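Local coordinates for structural PPIase-like protein L605 (Mimivirus, PDB 2OSE) that belongs to the cyclophilins and may, like them, bind cyclosporin A and isomerise peptidyl-prolyl bonds, and assembles as a homotrimer, at residues P9-N14 / G43-V48; I33-D38 / V168-V173. One frame throughout, in Å; residues are numbered along the deposited sequence.

In the fold
The two contacts illustrate how one fold uses different chemistry near its surface and in its interior. Interaction 2 pairs strand 26-35 with strand 168-175 inside the antiparallel sheet; it is buried and rests on regular backbone bonds backed by apolar side chains. Interaction 1, partly buried, fastens the irregular segment leading into strand 16-23 to helix 41-52, and a single carboxylate does most of the work. Their centres lie about 10 Å apart, and Arg37 joins them: it leaves the end of segment 33-38, forms a salt bridge with Glu45 and probably hydrogen-bonds to the carbonyl of Pro9. Leu35, meanwhile, packs beneath helix 41-52, touching Val44, Phe47 and Val48.

Interaction 1 of 2, residues P9-N14 / G43-V48; sequences PNSGKN and GVENFV
Glu45 reaches from helix 41-52 to Pro9, Asn10 and Ser11, and its side chain is the main bridge between the two segments. CG leaves beside the backbone N (chi1 -66°) and the chain then folds about CB-CG (chi2 -62°), which swings the carboxylate across the N-terminal segment. There both oxygens serve Ser11. OE1 accepts the hydroxyl through its syn lone pair, with OG at 2.7 Å, while OE2 takes the backbone N of Ser11 at 2.9 Å from a donor 26° out of the carboxylate plane. Held at two points by one residue, the carboxylate is restricted in rotation; OE2 also pairs with Arg37, which probably favours the ionised form. The Pro9 ring passes the Glu45 chain, the two heading opposite ways, its CG 3.8 Å from OE1. One turn further along, Val48 packs its CG1 methyl against the Ser11 side chain, 3.8 Å from OG. The N-terminal segment is itself shaped by Asn10, whose OD1 accepts Gly12 N at 3.1 Å in the carbonyl plane. The result is an Asx turn whose central residue is gripped by a helix carboxylate, joining the N-terminal loop to the helix that packs against the sheet of this cyclophilin fold.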
ATOM      1  N   PRO A   9       0.356  27.652  24.642  1.00 48.66           N
ATOM      2  CA  PRO A   9      -0.872  28.455  24.677  1.00 47.54           C
ATOM      3  C   PRO A   9      -1.869  27.743  25.573  1.00 46.41           C
ATOM      4  O   PRO A   9      -1.635  26.599  25.990  1.00 45.44           O
ATOM      5  CB  PRO A   9      -1.340  28.480  23.213  1.00 47.66           C
ATOM      6  CG  PRO A   9      -0.733  27.252  22.603  1.00 48.18           C
ATOM      7  CD  PRO A   9       0.585  27.043  23.317  1.00 48.95           C
ATOM      8  N   ASN A  10      -2.942  28.421  25.944  1.00 45.67           N
ATOM      9  CA  ASN A  10      -3.954  27.726  26.725  1.00 45.06           C
ATOM     10  C   ASN A  10      -5.311  27.952  26.107  1.00 44.23           C
ATOM     11  O   ASN A  10      -5.803  29.084  26.071  1.00 44.24           O
ATOM     12  CB  ASN A  10      -3.907  28.118  28.201  1.00 45.72           C
ATOM     13  CG  ASN A  10      -4.647  27.140  29.075  1.00 46.38           C
ATOM     14  OD1 ASN A  10      -5.771  26.737  28.761  1.00 47.04           O
ATOM     15  ND2 ASN A  10      -4.028  26.747  30.186  1.00 49.14           N
ATOM     16  N   SER A  11      -5.890  26.870  25.587  1.00 42.48           N
ATOM     17  CA  SER A  11      -7.084  26.974  24.760  1.00 40.79           C
ATOM     18  C   SER A  11      -8.346  26.687  25.566  1.00 39.33           C
ATOM     19  O   SER A  11      -9.462  26.728  25.027  1.00 39.49           O
ATOM     20  CB  SER A  11      -6.972  26.056  23.535  1.00 40.98           C
ATOM     21  OG  SER A  11      -6.105  26.616  22.554  1.00 43.03           O
ATOM     22  N   GLY A  12      -8.139  26.408  26.850  1.00 37.27           N
ATOM     23  CA  GLY A  12      -9.173  26.069  27.793  1.00 36.04           C
ATOM     24  C   GLY A  12      -8.899  24.687  28.350  1.00 35.38           C
ATOM     25  O   GLY A  12      -8.091  23.950  27.801  1.00 34.95           O
ATOM     26  N   LYS A  13      -9.601  24.345  29.424  1.00 34.25           N
ATOM     27  CA  LYS A  13      -9.540  23.043  30.047  1.00 35.51           C
ATOM     28  C   LYS A  13     -10.103  21.929  29.145  1.00 34.05           C
ATOM     29  O   LYS A  13      -9.558  20.826  29.094  1.00 33.54           O
ATOM     30  CB  LYS A  13     -10.310  23.089  31.373  1.00 35.19           C
ATOM     31  CG  LYS A  13     -10.415  21.750  32.114  1.00 38.32           C
ATOM     32  CD  LYS A  13     -11.358  21.828  33.336  1.00 40.00           C
ATOM     33  CE  LYS A  13     -10.943  20.815  34.416  1.00 48.51           C
ATOM     34  NZ  LYS A  13     -12.115  20.244  35.181  1.00 52.59           N
ATOM     35  N   ASN A  14     -11.223  22.221  28.484  1.00 32.69           N
ATOM     36  CA  ASN A  14     -11.868  21.281  27.589  1.00 32.11           C
ATOM     37  C   ASN A  14     -12.222  21.991  26.297  1.00 30.66           C
ATOM     38  O   ASN A  14     -13.388  22.319  26.071  1.00 31.37           O
ATOM     39  CB  ASN A  14     -13.103  20.666  28.222  1.00 32.31           C
ATOM     40  CG  ASN A  14     -12.771  19.775  29.405  1.00 35.08           C
ATOM     41  OD1 ASN A  14     -13.026  20.146  30.550  1.00 36.85           O
ATOM     42  ND2 ASN A  14     -12.210  18.603  29.143  1.00 32.71           N
ATOM     43  N   GLY A  43       0.149  18.041  23.421  1.00 28.85           N
ATOM     44  CA  GLY A  43      -0.481  17.297  22.315  1.00 28.62           C
ATOM     45  C   GLY A  43      -1.882  17.803  22.004  1.00 28.28           C
ATOM     46  O   GLY A  43      -2.274  17.865  20.845  1.00 28.92           O
ATOM     47  N   VAL A  44      -2.621  18.150  23.048  1.00 28.26           N
ATOM     48  CA  VAL A  44      -3.934  18.838  22.942  1.00 27.74           C
ATOM     49  C   VAL A  44      -3.820  20.212  22.275  1.00 29.05           C
ATOM     50  O   VAL A  44      -4.588  20.534  21.346  1.00 28.29           O
ATOM     51  CB  VAL A  44      -4.622  18.915  24.324  1.00 26.91           C
ATOM     52  CG1 VAL A  44      -5.861  19.867  24.293  1.00 25.92           C
ATOM     53  CG2 VAL A  44      -5.028  17.529  24.734  1.00 25.84           C
ATOM     54  N   GLU A  45      -2.863  21.029  22.726  1.00 29.11           N
ATOM     55  CA  GLU A  45      -2.683  22.341  22.101  1.00 30.36           C
ATOM     56  C   GLU A  45      -2.290  22.260  20.632  1.00 30.30           C
ATOM     57  O   GLU A  45      -2.793  23.023  19.814  1.00 30.39           O
ATOM     58  CB  GLU A  45      -1.723  23.263  22.913  1.00 30.94           C
ATOM     59  CG  GLU A  45      -2.274  23.671  24.280  1.00 31.67           C
ATOM     60  CD  GLU A  45      -3.586  24.502  24.243  1.00 34.54           C
ATOM     61  OE1 GLU A  45      -3.867  25.227  23.262  1.00 34.79           O
ATOM     62  OE2 GLU A  45      -4.337  24.423  25.238  1.00 37.20           O
ATOM     63  N   ASN A  46      -1.428  21.302  20.284  1.00 30.18           N
ATOM     64  CA  ASN A  46      -1.086  21.119  18.883  1.00 30.23           C
ATOM     65  C   ASN A  46      -2.332  20.724  18.082  1.00 29.00           C
ATOM     66  O   ASN A  46      -2.576  21.273  17.031  1.00 29.13           O
ATOM     67  CB  ASN A  46       0.003  20.043  18.734  1.00 30.83           C
ATOM     68  CG  ASN A  46       0.462  19.858  17.290  1.00 32.47           C
ATOM     69  OD1 ASN A  46       0.813  20.830  16.599  1.00 34.78           O
ATOM     70  ND2 ASN A  46       0.481  18.594  16.829  1.00 33.12           N
ATOM     71  N   PHE A  47      -3.120  19.787  18.601  1.00 28.33           N
ATOM     72  CA  PHE A  47      -4.363  19.391  17.927  1.00 27.71           C
ATOM     73  C   PHE A  47      -5.289  20.588  17.731  1.00 27.61           C
ATOM     74  O   PHE A  47      -5.715  20.868  16.608  1.00 27.44           O
ATOM     75  CB  PHE A  47      -5.086  18.273  18.683  1.00 26.74           C
ATOM     76  CG  PHE A  47      -6.259  17.693  17.916  1.00 27.03           C
ATOM     77  CD1 PHE A  47      -6.076  16.607  17.052  1.00 23.01           C
ATOM     78  CD2 PHE A  47      -7.548  18.238  18.051  1.00 27.85           C
ATOM     79  CE1 PHE A  47      -7.144  16.076  16.316  1.00 25.58           C
ATOM     80  CE2 PHE A  47      -8.634  17.711  17.318  1.00 28.78           C
ATOM     81  CZ  PHE A  47      -8.435  16.623  16.464  1.00 25.30           C
ATOM     82  N   VAL A  48      -5.594  21.303  18.816  1.00 27.51           N
ATOM     83  CA  VAL A  48      -6.469  22.478  18.710  1.00 28.98           C
ATOM     84  C   VAL A  48      -5.940  23.571  17.763  1.00 29.45           C
ATOM     85  O   VAL A  48      -6.708  24.135  16.979  1.00 28.78           O
ATOM     86  CB  VAL A  48      -6.841  23.076  20.119  1.00 29.22           C
ATOM     87  CG1 VAL A  48      -7.715  24.295  19.973  1.00 30.56           C
ATOM     88  CG2 VAL A  48      -7.557  22.074  20.978  1.00 29.46           C
TER

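Interaction 2 of 2, residues I33-D38 / V168-V173; sequences IKLFRD and VVIGQV
Lys34 and Gln172 form the hydrogen-bonded pair of an antiparallel ladder in the cyclophilin β-barrel, where strands 26-35 and 168-175 run side by side. Lys34 N gives to Gln172 O at 2.9 Å, nearly along the C=O axis, and Gln172 N returns a bond to Lys34 O. Beyond the last bridge, Phe36 N continues the pattern to Ile170 O at 2.8 Å, although this donor stands above the carbonyl plane.

The tight part centres on Gly171. The missing side chain lets the strands close in at Lys34 O and at Leu35 CA, which sits 4.0 Å from Gly171 CA. On the other side the Phe36 ring lies over Gly171 CA in a CH-pi contact, with CA 3.8 Å from the ring centroid. Ile170 and Gly171 together face Leu129 in a classic beta bulge. On the buried face Ile33 meets Val173 obliquely, while Leu35 and Ile170 lie alongside each other, CD2 to CD1 at 3.9 Å; Leu129 and helix 41-52 cover this side.

The other face, with Lys34 and Gln172, is partly exposed and more loosely joined. Gln172 puts CG between its backbone N and carbonyl carbon (chi1 63°) and then extends across Phe36, bringing NE2 to the ring edge with the amide and ring planes 68° apart. The Lys34 side chain runs alongside in the same direction. The ends of the two side chains share a water, which accepts from Gln172 NE2 at 2.8 Å and only weakly from Lys34 NZ, at 3.2 Å.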
ATOM      1  N   ILE A  33     -15.748  17.417  18.765  1.00 20.78           N
ATOM      2  CA  ILE A  33     -14.831  16.703  19.648  1.00 22.27           C
ATOM      3  C   ILE A  33     -14.504  17.573  20.852  1.00 22.59           C
ATOM      4  O   ILE A  33     -14.150  18.742  20.694  1.00 22.12           O
ATOM      5  CB  ILE A  33     -13.511  16.355  18.885  1.00 22.85           C
ATOM      6  CG1 ILE A  33     -13.772  15.354  17.747  1.00 21.91           C
ATOM      7  CG2 ILE A  33     -12.431  15.757  19.839  1.00 23.91           C
ATOM      8  CD1 ILE A  33     -12.659  15.328  16.702  1.00 22.56           C
ATOM      9  N   LYS A  34     -14.648  17.004  22.046  1.00 23.78           N
ATOM     10  CA  LYS A  34     -14.210  17.661  23.265  1.00 25.78           C
ATOM     11  C   LYS A  34     -12.853  17.092  23.715  1.00 25.12           C
ATOM     12  O   LYS A  34     -12.725  15.895  23.869  1.00 24.03           O
ATOM     13  CB  LYS A  34     -15.233  17.392  24.376  1.00 25.74           C
ATOM     14  CG  LYS A  34     -14.907  18.120  25.684  1.00 27.09           C
ATOM     15  CD  LYS A  34     -16.050  17.895  26.722  1.00 30.52           C
ATOM     16  CE  LYS A  34     -15.843  16.785  27.700  1.00 36.13           C
ATOM     17  NZ  LYS A  34     -16.527  17.086  29.028  1.00 37.01           N
ATOM     18  N   LEU A  35     -11.879  17.966  23.947  1.00 25.51           N
ATOM     19  CA  LEU A  35     -10.535  17.545  24.308  1.00 26.42           C
ATOM     20  C   LEU A  35     -10.304  17.657  25.813  1.00 27.63           C
ATOM     21  O   LEU A  35     -11.006  18.410  26.521  1.00 27.04           O
ATOM     22  CB  LEU A  35      -9.479  18.349  23.530  1.00 26.07           C
ATOM     23  CG  LEU A  35      -9.608  17.979  22.039  1.00 29.16           C
ATOM     24  CD1 LEU A  35     -10.165  19.181  21.272  1.00 28.60           C
ATOM     25  CD2 LEU A  35      -8.332  17.558  21.465  1.00 29.39           C
ATOM     26  N   PHE A  36      -9.336  16.887  26.297  1.00 28.00           N
ATOM     27  CA  PHE A  36      -9.044  16.825  27.731  1.00 28.21           C
ATOM     28  C   PHE A  36      -7.622  17.359  27.855  1.00 28.52           C
ATOM     29  O   PHE A  36      -6.675  16.602  27.751  1.00 27.82           O
ATOM     30  CB  PHE A  36      -9.126  15.397  28.291  1.00 27.46           C
ATOM     31  CG  PHE A  36     -10.324  14.565  27.804  1.00 29.22           C
ATOM     32  CD1 PHE A  36     -11.631  15.069  27.825  1.00 29.33           C
ATOM     33  CD2 PHE A  36     -10.132  13.264  27.369  1.00 26.82           C
ATOM     34  CE1 PHE A  36     -12.700  14.290  27.396  1.00 30.32           C
ATOM     35  CE2 PHE A  36     -11.180  12.477  26.955  1.00 28.59           C
ATOM     36  CZ  PHE A  36     -12.472  12.988  26.953  1.00 29.09           C
ATOM     37  N   ARG A  37      -7.474  18.670  28.010  1.00 29.76           N
ATOM     38  CA  ARG A  37      -6.147  19.278  28.004  1.00 32.58           C
ATOM     39  C   ARG A  37      -5.297  18.675  29.121  1.00 34.03           C
ATOM     40  O   ARG A  37      -4.093  18.538  28.921  1.00 35.19           O
ATOM     41  CB  ARG A  37      -6.219  20.799  28.134  1.00 32.88           C
ATOM     42  CG  ARG A  37      -4.909  21.525  27.807  1.00 32.87           C
ATOM     43  CD  ARG A  37      -4.967  22.987  28.270  1.00 33.55           C
ATOM     44  NE  ARG A  37      -3.830  23.754  27.762  1.00 36.88           N
ATOM     45  CZ  ARG A  37      -2.722  24.018  28.461  1.00 35.62           C
ATOM     46  NH1 ARG A  37      -2.603  23.565  29.692  1.00 37.31           N
ATOM     47  NH2 ARG A  37      -1.724  24.714  27.917  1.00 34.19           N
ATOM     48  N   ASP A  38      -5.928  18.275  30.247  1.00 34.84           N
ATOM     49  CA  ASP A  38      -5.229  17.598  31.386  1.00 36.50           C
ATOM     50  C   ASP A  38      -4.692  16.186  31.099  1.00 36.46           C
ATOM     51  O   ASP A  38      -4.030  15.575  31.939  1.00 37.23           O
ATOM     52  CB  ASP A  38      -6.045  17.588  32.710  1.00 36.51           C
ATOM     53  CG  ASP A  38      -7.364  16.784  32.645  1.00 38.89           C
ATOM     54  OD1 ASP A  38      -7.491  15.725  31.982  1.00 39.21           O
ATOM     55  OD2 ASP A  38      -8.313  17.211  33.347  1.00 42.10           O
ATOM     56  N   VAL A 168      -2.309   7.472  23.088  1.00 25.67           N
ATOM     57  CA  VAL A 168      -2.842   8.237  24.235  1.00 25.69           C
ATOM     58  C   VAL A 168      -4.135   9.030  23.936  1.00 24.88           C
ATOM     59  O   VAL A 168      -4.153   9.900  23.070  1.00 24.33           O
ATOM     60  CB  VAL A 168      -1.739   9.179  24.827  1.00 25.93           C
ATOM     61  CG1 VAL A 168      -1.308  10.221  23.795  1.00 24.83           C
ATOM     62  CG2 VAL A 168      -2.241   9.896  26.130  1.00 27.91           C
ATOM     63  N   VAL A 169      -5.193   8.710  24.682  1.00 25.39           N
ATOM     64  CA  VAL A 169      -6.499   9.354  24.560  1.00 25.10           C
ATOM     65  C   VAL A 169      -6.458  10.806  25.062  1.00 25.31           C
ATOM     66  O   VAL A 169      -6.081  11.071  26.219  1.00 25.52           O
ATOM     67  CB  VAL A 169      -7.574   8.561  25.320  1.00 24.85           C
ATOM     68  CG1 VAL A 169      -8.976   9.270  25.283  1.00 23.93           C
ATOM     69  CG2 VAL A 169      -7.681   7.180  24.758  1.00 25.76           C
ATOM     70  N   ILE A 170      -6.857  11.721  24.189  1.00 23.61           N
ATOM     71  CA  ILE A 170      -6.864  13.160  24.468  1.00 22.60           C
ATOM     72  C   ILE A 170      -8.252  13.816  24.269  1.00 22.37           C
ATOM     73  O   ILE A 170      -8.373  15.030  24.444  1.00 21.65           O
ATOM     74  CB  ILE A 170      -5.828  13.938  23.609  1.00 21.91           C
ATOM     75  CG1 ILE A 170      -6.066  13.739  22.102  1.00 21.80           C
ATOM     76  CG2 ILE A 170      -4.336  13.561  23.980  1.00 22.34           C
ATOM     77  CD1 ILE A 170      -5.515  14.891  21.320  1.00 18.93           C
ATOM     78  N   GLY A 171      -9.285  13.023  23.938  1.00 21.81           N
ATOM     79  CA  GLY A 171     -10.587  13.605  23.658  1.00 22.35           C
ATOM     80  C   GLY A 171     -11.647  12.588  23.335  1.00 23.03           C
ATOM     81  O   GLY A 171     -11.355  11.391  23.248  1.00 22.79           O
ATOM     82  N   GLN A 172     -12.884  13.069  23.127  1.00 22.44           N
ATOM     83  CA  GLN A 172     -14.027  12.212  22.747  1.00 23.39           C
ATOM     84  C   GLN A 172     -14.891  12.983  21.753  1.00 21.99           C
ATOM     85  O   GLN A 172     -15.008  14.179  21.850  1.00 21.20           O
ATOM     86  CB  GLN A 172     -14.905  11.886  23.962  1.00 23.69           C
ATOM     87  CG  GLN A 172     -15.545  13.154  24.580  1.00 25.95           C
ATOM     88  CD  GLN A 172     -16.478  12.862  25.749  1.00 27.57           C
ATOM     89  OE1 GLN A 172     -17.574  12.297  25.573  1.00 32.25           O
ATOM     90  NE2 GLN A 172     -16.059  13.261  26.952  1.00 26.26           N
ATOM     91  N   VAL A 173     -15.564  12.259  20.878  1.00 22.26           N
ATOM     92  CA  VAL A 173     -16.555  12.788  19.967  1.00 22.57           C
ATOM     93  C   VAL A 173     -17.844  12.977  20.751  1.00 22.53           C
ATOM     94  O   VAL A 173     -18.340  12.017  21.324  1.00 25.00           O
ATOM     95  CB  VAL A 173     -16.781  11.800  18.771  1.00 22.69           C
ATOM     96  CG1 VAL A 173     -17.931  12.288  17.870  1.00 19.74           C
ATOM     97  CG2 VAL A 173     -15.479  11.651  17.930  1.00 22.18           C
TER
HETATM   98  O   HOH W   1     -17.747  14.087  29.064  1.00 44.97           O